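Local coordinates for universal stress protein (Burkholderia pseudomallei, PDB 4WNY) that belongs to the universal stress protein A family and probably takes part in stress responses, although its exact biochemical role is not established, at residues A[18-23]-A[76-81]; A[24-29]-A[35-40]. All coordinates share one frame; numbering follows the deposited sequence.

Contact 1: A[18-23]-A[76-81]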
ATOM      1  N   THR A  18      -1.871  10.488 -12.472  1.00 50.03           N
ATOM      2  CA  THR A  18      -1.743   9.289 -11.652  1.00 49.10           C
ATOM      3  C   THR A  18      -1.781   9.625 -10.169  1.00 42.69           C
ATOM      4  O   THR A  18      -2.221   8.815  -9.356  1.00 40.64           O
ATOM      5  CB  THR A  18      -0.441   8.532 -11.960  1.00 53.03           C
ATOM      6  OG1 THR A  18       0.666   9.196 -11.335  1.00 53.45           O
ATOM      7  CG2 THR A  18      -0.215   8.475 -13.456  1.00 57.24           C
ATOM      8  N   ALA A  19      -1.315  10.820  -9.822  1.00 41.20           N
ATOM      9  CA  ALA A  19      -1.391  11.291  -8.445  1.00 38.10           C
ATOM     10  C   ALA A  19      -2.833  11.625  -8.093  1.00 36.34           C
ATOM     11  O   ALA A  19      -3.288  11.376  -6.977  1.00 34.19           O
ATOM     12  CB  ALA A  19      -0.501  12.497  -8.241  1.00 36.93           C
ATOM     13  N   SER A  20      -3.545  12.195  -9.059  1.00 37.79           N
ATOM     14  CA  SER A  20      -4.965  12.477  -8.902  1.00 38.35           C
ATOM     15  C   SER A  20      -5.743  11.174  -8.774  1.00 39.45           C
ATOM     16  O   SER A  20      -6.713  11.087  -8.020  1.00 38.53           O
ATOM     17  CB  SER A  20      -5.483  13.297 -10.084  1.00 39.71           C
ATOM     18  OG  SER A  20      -6.869  13.557  -9.959  1.00 39.05           O
ATOM     19  N   HIS A  21      -5.305  10.162  -9.515  1.00 40.96           N
ATOM     20  CA  HIS A  21      -5.898   8.834  -9.435  1.00 41.69           C
ATOM     21  C   HIS A  21      -5.671   8.242  -8.050  1.00 38.81           C
ATOM     22  O   HIS A  21      -6.541   7.568  -7.498  1.00 40.61           O
ATOM     23  CB  HIS A  21      -5.312   7.919 -10.510  1.00 44.71           C
ATOM     24  CG  HIS A  21      -5.967   6.575 -10.584  1.00 48.05           C
ATOM     25  ND1 HIS A  21      -5.270   5.395 -10.433  1.00 48.72           N
ATOM     26  CD2 HIS A  21      -7.258   6.223 -10.792  1.00 50.23           C
ATOM     27  CE1 HIS A  21      -6.101   4.376 -10.546  1.00 50.40           C
ATOM     28  NE2 HIS A  21      -7.316   4.852 -10.764  1.00 51.14           N
ATOM     29  N   ALA A  22      -4.495   8.507  -7.493  1.00 36.92           N
ATOM     30  CA  ALA A  22      -4.146   8.027  -6.163  1.00 34.97           C
ATOM     31  C   ALA A  22      -4.983   8.721  -5.095  1.00 36.21           C
ATOM     32  O   ALA A  22      -5.323   8.125  -4.073  1.00 38.96           O
ATOM     33  CB  ALA A  22      -2.667   8.238  -5.898  1.00 31.83           C
ATOM     34  N   LEU A  23      -5.304   9.987  -5.341  1.00 35.30           N
ATOM     35  CA  LEU A  23      -6.138  10.763  -4.435  1.00 33.60           C
ATOM     36  C   LEU A  23      -7.542  10.176  -4.350  1.00 35.24           C
ATOM     37  O   LEU A  23      -8.117  10.074  -3.266  1.00 34.45           O
ATOM     38  CB  LEU A  23      -6.205  12.223  -4.887  1.00 31.57           C
ATOM     39  CG  LEU A  23      -7.207  13.110  -4.146  1.00 32.06           C
ATOM     40  CD1 LEU A  23      -6.882  13.161  -2.663  1.00 29.77           C
ATOM     41  CD2 LEU A  23      -7.229  14.509  -4.738  1.00 33.32           C
ATOM     42  N   GLN A  76      -9.197  19.421  -1.369  1.00 27.71           N
ATOM     43  CA  GLN A  76     -10.111  19.799  -0.296  1.00 28.38           C
ATOM     44  C   GLN A  76     -11.560  19.741  -0.771  1.00 28.89           C
ATOM     45  O   GLN A  76     -12.444  19.293  -0.041  1.00 31.58           O
ATOM     46  CB  GLN A  76      -9.778  21.201   0.225  1.00 32.27           C
ATOM     47  CG  GLN A  76     -10.735  21.720   1.290  1.00 33.87           C
ATOM     48  CD  GLN A  76     -10.786  20.830   2.516  1.00 35.31           C
ATOM     49  OE1 GLN A  76     -11.703  20.023   2.673  1.00 36.79           O
ATOM     50  NE2 GLN A  76      -9.802  20.976   3.397  1.00 31.81           N
ATOM     51  N   ALA A  77     -11.793  20.191  -2.002  1.00 26.09           N
ATOM     52  CA  ALA A  77     -13.129  20.174  -2.589  1.00 27.95           C
ATOM     53  C   ALA A  77     -13.649  18.747  -2.749  1.00 30.60           C
ATOM     54  O   ALA A  77     -14.834  18.481  -2.541  1.00 31.51           O
ATOM     55  CB  ALA A  77     -13.125  20.889  -3.932  1.00 26.78           C
ATOM     56  N   ARG A  78     -12.758  17.835  -3.122  1.00 30.58           N
ATOM     57  CA  ARG A  78     -13.116  16.429  -3.256  1.00 32.82           C
ATOM     58  C   ARG A  78     -13.441  15.817  -1.896  1.00 30.73           C
ATOM     59  O   ARG A  78     -14.398  15.055  -1.759  1.00 33.63           O
ATOM     60  CB  ARG A  78     -11.987  15.642  -3.921  1.00 35.49           C
ATOM     61  CG  ARG A  78     -11.651  16.061  -5.342  1.00 38.40           C
ATOM     62  CD  ARG A  78     -10.750  15.020  -5.989  1.00 37.17           C
ATOM     63  NE  ARG A  78      -9.835  15.597  -6.968  1.00 36.64           N
ATOM     64  CZ  ARG A  78      -9.039  14.881  -7.755  1.00 36.44           C
ATOM     65  NH1 ARG A  78      -9.055  13.556  -7.686  1.00 36.15           N
ATOM     66  NH2 ARG A  78      -8.232  15.488  -8.615  1.00 35.29           N
ATOM     67  N   MET A  79     -12.635  16.158  -0.893  1.00 28.49           N
ATOM     68  CA  MET A  79     -12.840  15.669   0.467  1.00 29.37           C
ATOM     69  C   MET A  79     -14.157  16.171   1.054  1.00 30.60           C
ATOM     70  O   MET A  79     -14.891  15.413   1.691  1.00 31.10           O
ATOM     71  CB  MET A  79     -11.676  16.090   1.366  1.00 30.01           C
ATOM     72  CG  MET A  79     -10.338  15.472   0.992  1.00 32.10           C
ATOM     73  SD  MET A  79      -8.957  16.264   1.839  1.00 33.26           S
ATOM     74  CE  MET A  79      -9.426  16.010   3.548  1.00 35.00           C
ATOM     75  N   THR A  80     -14.447  17.449   0.837  1.00 29.29           N
ATOM     76  CA  THR A  80     -15.669  18.063   1.345  1.00 30.24           C
ATOM     77  C   THR A  80     -16.918  17.377   0.795  1.00 33.02           C
ATOM     78  O   THR A  80     -17.840  17.057   1.548  1.00 34.95           O
ATOM     79  CB  THR A  80     -15.718  19.564   1.005  1.00 31.81           C
ATOM     80  OG1 THR A  80     -14.643  20.235   1.674  1.00 30.85           O
ATOM     81  CG2 THR A  80     -17.045  20.175   1.439  1.00 34.51           C
ATOM     82  N   ARG A  81     -16.940  17.145  -0.515  1.00 34.61           N
ATOM     83  CA  ARG A  81     -18.058  16.462  -1.161  1.00 39.66           C
ATOM     84  C   ARG A  81     -18.249  15.049  -0.614  1.00 38.85           C
ATOM     85  O   ARG A  81     -19.372  14.628  -0.336  1.00 40.97           O
ATOM     86  CB  ARG A  81     -17.851  16.412  -2.680  1.00 42.79           C
ATOM     87  CG  ARG A  81     -18.749  15.410  -3.402  1.00 44.69           C
ATOM     88  CD  ARG A  81     -18.564  15.446  -4.917  1.00 43.07           C
ATOM     89  NE  ARG A  81     -19.073  16.679  -5.515  1.00 39.43           N
ATOM     90  CZ  ARG A  81     -19.597  16.758  -6.736  1.00 36.76           C
ATOM     91  NH1 ARG A  81     -19.691  15.673  -7.492  1.00 35.17           N
ATOM     92  NH2 ARG A  81     -20.032  17.923  -7.199  1.00 35.27           N
TER

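Contact 2: A[24-29]-A[35-40]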
ATOM      1  N   ASP A  24      -8.086   9.789  -5.500  1.00 38.06           N
ATOM      2  CA  ASP A  24      -9.410   9.182  -5.558  1.00 41.42           C
ATOM      3  C   ASP A  24      -9.438   7.857  -4.804  1.00 41.75           C
ATOM      4  O   ASP A  24     -10.447   7.496  -4.197  1.00 43.76           O
ATOM      5  CB  ASP A  24      -9.843   8.968  -7.009  1.00 45.21           C
ATOM      6  CG  ASP A  24     -10.154  10.269  -7.723  1.00 48.85           C
ATOM      7  OD1 ASP A  24     -10.334  11.299  -7.038  1.00 46.97           O
ATOM      8  OD2 ASP A  24     -10.226  10.259  -8.970  1.00 53.28           O
ATOM      9  N   ALA A  25      -8.321   7.138  -4.849  1.00 39.66           N
ATOM     10  CA  ALA A  25      -8.197   5.871  -4.140  1.00 38.69           C
ATOM     11  C   ALA A  25      -8.053   6.104  -2.640  1.00 36.19           C
ATOM     12  O   ALA A  25      -8.664   5.403  -1.832  1.00 35.38           O
ATOM     13  CB  ALA A  25      -7.016   5.079  -4.672  1.00 38.90           C
ATOM     14  N   ALA A  26      -7.242   7.095  -2.278  1.00 32.64           N
ATOM     15  CA  ALA A  26      -7.034   7.452  -0.880  1.00 31.28           C
ATOM     16  C   ALA A  26      -8.322   7.986  -0.262  1.00 32.78           C
ATOM     17  O   ALA A  26      -8.618   7.719   0.901  1.00 32.24           O
ATOM     18  CB  ALA A  26      -5.916   8.476  -0.752  1.00 29.81           C
ATOM     19  N   LEU A  27      -9.082   8.739  -1.051  1.00 33.11           N
ATOM     20  CA  LEU A  27     -10.373   9.253  -0.607  1.00 35.99           C
ATOM     21  C   LEU A  27     -11.349   8.120  -0.334  1.00 38.65           C
ATOM     22  O   LEU A  27     -12.005   8.093   0.708  1.00 40.07           O
ATOM     23  CB  LEU A  27     -10.967  10.204  -1.648  1.00 37.79           C
ATOM     24  CG  LEU A  27     -10.861  11.698  -1.358  1.00 39.99           C
ATOM     25  CD1 LEU A  27     -11.587  12.482  -2.430  1.00 43.07           C
ATOM     26  CD2 LEU A  27     -11.430  12.019   0.010  1.00 40.42           C
ATOM     27  N   GLU A  28     -11.445   7.193  -1.282  1.00 40.35           N
ATOM     28  CA  GLU A  28     -12.342   6.049  -1.160  1.00 41.58           C
ATOM     29  C   GLU A  28     -12.007   5.221   0.071  1.00 39.80           C
ATOM     30  O   GLU A  28     -12.897   4.728   0.762  1.00 42.81           O
ATOM     31  CB  GLU A  28     -12.270   5.174  -2.415  1.00 43.02           C
ATOM     32  N   LEU A  29     -10.714   5.075   0.341  1.00 37.29           N
ATOM     33  CA  LEU A  29     -10.255   4.353   1.519  1.00 36.96           C
ATOM     34  C   LEU A  29     -10.580   5.131   2.787  1.00 35.45           C
ATOM     35  O   LEU A  29     -11.013   4.556   3.785  1.00 35.51           O
ATOM     36  CB  LEU A  29      -8.752   4.089   1.437  1.00 36.09           C
ATOM     37  CG  LEU A  29      -8.168   3.242   2.565  1.00 38.63           C
ATOM     38  CD1 LEU A  29      -8.616   1.802   2.420  1.00 39.49           C
ATOM     39  CD2 LEU A  29      -6.653   3.338   2.580  1.00 37.86           C
ATOM     40  N   ALA A  35     -11.712   7.498   7.886  1.00 48.24           N
ATOM     41  CA  ALA A  35     -10.414   8.013   8.290  1.00 45.20           C
ATOM     42  C   ALA A  35     -10.216   9.466   7.882  1.00 41.65           C
ATOM     43  O   ALA A  35     -10.914   9.982   7.010  1.00 42.12           O
ATOM     44  CB  ALA A  35      -9.317   7.156   7.699  1.00 42.62           C
ATOM     45  N   ARG A  36      -9.258  10.123   8.526  1.00 41.15           N
ATOM     46  CA  ARG A  36      -8.868  11.471   8.142  1.00 41.50           C
ATOM     47  C   ARG A  36      -7.869  11.412   6.994  1.00 37.99           C
ATOM     48  O   ARG A  36      -6.940  10.604   7.010  1.00 36.82           O
ATOM     49  CB  ARG A  36      -8.265  12.221   9.330  1.00 46.63           C
ATOM     50  CG  ARG A  36      -9.232  12.456  10.475  1.00 52.62           C
ATOM     51  CD  ARG A  36      -8.547  13.177  11.622  1.00 55.74           C
ATOM     52  NE  ARG A  36      -8.059  14.494  11.224  1.00 56.17           N
ATOM     53  CZ  ARG A  36      -8.764  15.615  11.332  1.00 58.37           C
ATOM     54  NH1 ARG A  36      -9.993  15.581  11.830  1.00 62.53           N
ATOM     55  NH2 ARG A  36      -8.241  16.770  10.945  1.00 57.09           N
ATOM     56  N   LEU A  37      -8.064  12.263   5.994  1.00 36.22           N
ATOM     57  CA  LEU A  37      -7.160  12.297   4.851  1.00 32.48           C
ATOM     58  C   LEU A  37      -6.344  13.583   4.845  1.00 30.79           C
ATOM     59  O   LEU A  37      -6.878  14.666   5.073  1.00 34.49           O
ATOM     60  CB  LEU A  37      -7.936  12.164   3.542  1.00 30.31           C
ATOM     61  CG  LEU A  37      -7.085  11.909   2.299  1.00 27.57           C
ATOM     62  CD1 LEU A  37      -6.473  10.516   2.347  1.00 24.46           C
ATOM     63  CD2 LEU A  37      -7.911  12.093   1.040  1.00 29.60           C
ATOM     64  N   VAL A  38      -5.048  13.456   4.590  1.00 29.44           N
ATOM     65  CA  VAL A  38      -4.174  14.617   4.521  1.00 28.02           C
ATOM     66  C   VAL A  38      -3.360  14.587   3.233  1.00 26.43           C
ATOM     67  O   VAL A  38      -2.270  14.017   3.198  1.00 27.30           O
ATOM     68  CB  VAL A  38      -3.214  14.691   5.733  1.00 27.40           C
ATOM     69  CG1 VAL A  38      -2.316  15.910   5.622  1.00 25.26           C
ATOM     70  CG2 VAL A  38      -3.994  14.725   7.043  1.00 28.43           C
ATOM     71  N   PRO A  39      -3.902  15.185   2.162  1.00 26.41           N
ATOM     72  CA  PRO A  39      -3.160  15.337   0.907  1.00 26.97           C
ATOM     73  C   PRO A  39      -2.005  16.320   1.057  1.00 25.99           C
ATOM     74  O   PRO A  39      -2.191  17.391   1.631  1.00 24.75           O
ATOM     75  CB  PRO A  39      -4.213  15.884  -0.068  1.00 27.14           C
ATOM     76  CG  PRO A  39      -5.537  15.586   0.570  1.00 28.00           C
ATOM     77  CD  PRO A  39      -5.283  15.678   2.042  1.00 27.71           C
ATOM     78  N   VAL A  40      -0.829  15.964   0.556  1.00 25.64           N
ATOM     79  CA  VAL A  40       0.299  16.882   0.618  1.00 28.46           C
ATOM     80  C   VAL A  40       0.847  17.175  -0.775  1.00 30.60           C
ATOM     81  O   VAL A  40       0.988  16.279  -1.609  1.00 30.82           O
ATOM     82  CB  VAL A  40       1.437  16.342   1.519  1.00 28.71           C
ATOM     83  CG1 VAL A  40       0.945  16.155   2.946  1.00 29.25           C
ATOM     84  CG2 VAL A  40       1.993  15.041   0.974  1.00 32.17           C
TER

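Contact 1: A[18-23]-A[76-81]
Ser20 is the first residue of 18-23 to meet the other helix, and it does so through the end of Arg78, whose long side chain bridges two helices that stay well apart: the closest CA pair, Leu23 and Arg78, is separated by 9.1 Å. With OG anti to its backbone N (chi1 179°), Ser20 presents its hydroxyl to the rim of the guanidinium. Arg78 NH2 donates to Ser20 OG at 2.7 Å, a nearly straight bond (160° at the hydrogen) with the oxygen lying in the guanidinium plane. NH1 of Arg78 adds two weak bonds, one to the same OG at 3.2 Å and one to the carbonyl Ser20 O at 3.4 Å, both clearly bent.

One turn on, Leu23 uses a different part of the same group. Its CD2 methyl sits over one face of the guanidinium, 3.5 Å from Arg78 CZ and 3.6 Å from NE, displaced toward the rim, and the methyl also touches Arg78 CD at 3.8 Å. The flat cation is thus held at its edge by the serine hydroxyl and covered on a face by a methyl group. Two carboxylates also bind it: Asp24 forms a salt bridge with NH1, and Asp74, a turn earlier on the arginine's own helix, forms one with NE. They would balance its charge and, with the NH2 bond to Ser20, limit its rotation. The contact ties together helices 17-32 and 57-82, neighbours on one face of the parallel sheet in the Rossmann-like alpha/beta fold of universal stress proteins.

Contact 2: A[24-29]-A[35-40]
Leu37 carries this contact from the strand side, reaching two consecutive residues of the helix with its two methyl groups. The interaction is wholly apolar, with no hydrogen bond between 24-29 and 35-40. CD1 of Leu37 meets the methyl of Ala26, with Ala26 CB 3.8 Å away; the same Leu37 CD1 also lies 3.8 Å from the carbonyl oxygen Ala26 O. Ala26 points its methyl at the strand. The nearest backbone approach falls one residue later, with 7.0 Å between Leu27 CA and Leu37 CA.

The other branch packs against Leu27. Leu37 CD2 is 3.7 Å from Leu27 CD2 and 3.8 Å from Leu27 CG, the two leucine side chains crossing at about a right angle. Leu27 starts out along the flank of the helix, but an unusual first torsion (chi1 -102°) brings its end nearer the strand. Leu37 has CG anti to its backbone N (chi1 -168°), which sends the fork across to the helix.

Backbone bonding fixes the strand independently: Arg36 and Val38 pair with Ile9 of strand 8-13, while Pro39 pairs with Arg89 of strand 89-92. On the helix, Ala25 O accepts a hydrogen bond from Tyr6 OH of the second subunit, so this element also serves the dimer. All three touching residues are buried. Helix against following strand, with strand 8-13 alongside, makes this the second half of a beta-alpha-beta crossover, the repeating unit of the parallel Rossmann-like sheet.

Overall arrangement
Both contacts use helix 17-32, contact 1 its earlier turns and contact 2 the turns that follow, and their centres are about 7 Å apart. Contact 2 is the core one, a purely hydrocarbon joint of helix to sheet. Contact 1 joins helix to helix and is only partly buried, so a charged, hydrogen-bonded bridge can span the gap there in place of hydrocarbon packing. The two meet directly: Arg78 CB packs on Leu27 CD1 at 3.5 Å, and Met79 SD on Pro39 CG at 3.7 Å. Helices 17-32 and 57-82 lie side by side and both rest on strand 36-43, the first on Leu37, the second on Leu37 and Pro39.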